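Local coordinates for protein origin of replication complex subunit 1B (Arabidopsis thaliana, PDB 5HH7) that belongs to the origin recognition complex that marks replication origins, and reads the histone H3 tail through its BAH-PHD cassette, at residues G72-L76 with K77-P81. Numbering follows the deposited sequence.
Sequences GGFHL and KCLKP. With ZN (zinc ion), chain C.
Half of one zinc site of the PHD finger is built here, where H75 at the end of strand 73-75 and C78 in the 3-10 turn that follows bind the same ion; C53 and C56 complete the set of three cysteines and one histidine. The imidazole uses its ND1, which lies 2.6 Å from the zinc ion, and the thiolate comes in from the turn, with C78 SG 2.8 Å from the metal. H75 CG and C78 SG each lie anti to their own carbonyl carbon (chi1 -75° and -63°), and both side chains reach the same ion. C78 SG stands at the edge of the imidazole, near its plane, 3.6 Å from H75 CB. Two backbone hydrogen bonds close the turn that carries both ligands: C78 N donates to H75 O at 3.2 Å, and one residue later L79 N reaches L76 O at 3.3 Å. K77, between the two ligands in sequence, brings its CG loosely alongside H75 CB (4.1 Å), while its backbone N is held by the side chain of N62. Strand 73-75 pairs with strand 64-66, with F74 bonded through its backbone to I65. The F74 side chain reaches toward the other zinc site and touches C93, so strand 73-75 supplies a ligand to one ion and packs against the site of the other in the cross-braced finger. The buried L79 packs against the end of the strand, its CG 3.5 Å from H75 O and its methyl CD2 3.8 Å from F74 CB.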
loop_
_atom_site.group_PDB
_atom_site.type_symbol
_atom_site.label_atom_id
_atom_site.label_comp_id
_atom_site.label_asym_id
_atom_site.label_seq_id
_atom_site.Cartn_x
_atom_site.Cartn_y
_atom_site.Cartn_z
ATOM N N GLY A 72 11.067 -8.567 -2.487
ATOM C CA GLY A 72 11.692 -8.611 -3.795
ATOM C C GLY A 72 10.969 -9.573 -4.718
ATOM O O GLY A 72 10.231 -10.452 -4.264
ATOM N N GLY A 73 11.179 -9.407 -6.020
ATOM C CA GLY A 73 10.560 -10.267 -7.011
ATOM C C GLY A 73 11.498 -11.361 -7.483
ATOM O O GLY A 73 12.700 -11.139 -7.625
ATOM N N PHE A 74 10.946 -12.549 -7.714
ATOM C CA PHE A 74 11.732 -13.701 -8.144
ATOM C C PHE A 74 10.942 -14.570 -9.117
ATOM O O PHE A 74 9.831 -14.997 -8.809
ATOM C CB PHE A 74 12.149 -14.553 -6.938
ATOM C CG PHE A 74 12.955 -13.808 -5.910
ATOM C CD1 PHE A 74 14.340 -13.818 -5.955
ATOM C CD2 PHE A 74 12.328 -13.104 -4.894
ATOM C CE1 PHE A 74 15.083 -13.136 -5.010
ATOM C CE2 PHE A 74 13.065 -12.415 -3.951
ATOM C CZ PHE A 74 14.445 -12.430 -4.010
ATOM N N HIS A 75 11.512 -14.827 -10.292
ATOM C CA HIS A 75 10.922 -15.783 -11.223
ATOM C C HIS A 75 10.941 -17.170 -10.588
ATOM O O HIS A 75 11.929 -17.552 -9.959
ATOM C CB HIS A 75 11.698 -15.813 -12.544
ATOM C CG HIS A 75 11.449 -14.629 -13.428
ATOM N ND1 HIS A 75 12.449 -14.018 -14.151
ATOM C CD2 HIS A 75 10.310 -13.956 -13.719
ATOM C CE1 HIS A 75 11.943 -13.008 -14.836
ATOM N NE2 HIS A 75 10.645 -12.952 -14.595
ATOM N N LEU A 76 9.852 -17.918 -10.748
ATOM C CA LEU A 76 9.781 -19.287 -10.246
ATOM C C LEU A 76 10.885 -20.151 -10.848
ATOM O O LEU A 76 11.548 -20.914 -10.144
ATOM C CB LEU A 76 8.422 -19.912 -10.571
ATOM C CG LEU A 76 7.179 -19.379 -9.857
ATOM C CD1 LEU A 76 5.934 -20.057 -10.409
ATOM C CD2 LEU A 76 7.284 -19.590 -8.353
ATOM N N LYS A 77 11.077 -20.012 -12.155
ATOM C CA LYS A 77 12.028 -20.829 -12.903
ATOM C C LYS A 77 13.475 -20.519 -12.544
ATOM O O LYS A 77 14.389 -21.221 -12.972
ATOM C CB LYS A 77 11.846 -20.592 -14.400
ATOM C CG LYS A 77 12.301 -19.208 -14.835
ATOM C CD LYS A 77 12.478 -19.124 -16.337
ATOM C CE LYS A 77 13.251 -17.876 -16.723
ATOM N NZ LYS A 77 14.608 -17.844 -16.113
ATOM N N CYS A 78 13.684 -19.459 -11.771
ATOM C CA CYS A 78 15.035 -19.001 -11.474
ATOM C C CYS A 78 15.464 -19.316 -10.048
ATOM O O CYS A 78 16.619 -19.097 -9.676
ATOM C CB CYS A 78 15.162 -17.511 -11.772
ATOM S SG CYS A 78 14.898 -17.136 -13.515
ATOM N N LEU A 79 14.535 -19.844 -9.260
ATOM C CA LEU A 79 14.855 -20.296 -7.914
ATOM C C LEU A 79 15.752 -21.536 -7.985
ATOM O O LEU A 79 15.835 -22.193 -9.023
ATOM C CB LEU A 79 13.573 -20.599 -7.137
ATOM C CG LEU A 79 12.552 -19.456 -7.101
ATOM C CD1 LEU A 79 11.311 -19.840 -6.318
ATOM C CD2 LEU A 79 13.177 -18.203 -6.522
ATOM N N LYS A 80 16.435 -21.835 -6.885
ATOM C CA LYS A 80 17.265 -23.034 -6.802
ATOM C C LYS A 80 16.814 -23.930 -5.646
ATOM O O LYS A 80 17.069 -23.622 -4.481
ATOM C CB LYS A 80 18.750 -22.666 -6.669
ATOM C CG LYS A 80 19.053 -21.546 -5.674
ATOM C CD LYS A 80 20.532 -21.522 -5.301
ATOM C CE LYS A 80 21.396 -20.902 -6.392
ATOM N NZ LYS A 80 21.456 -19.417 -6.279
ATOM N N PRO A 81 16.133 -25.044 -5.963
ATOM C CA PRO A 81 15.773 -25.498 -7.312
ATOM C C PRO A 81 14.547 -24.754 -7.836
ATOM O O PRO A 81 13.788 -24.210 -7.034
ATOM C CB PRO A 81 15.438 -26.974 -7.091
ATOM C CG PRO A 81 14.888 -27.013 -5.713
ATOM C CD PRO A 81 15.665 -25.985 -4.929
HETATM ZN ZN ZN C . 14.741 -14.416 -12.994
#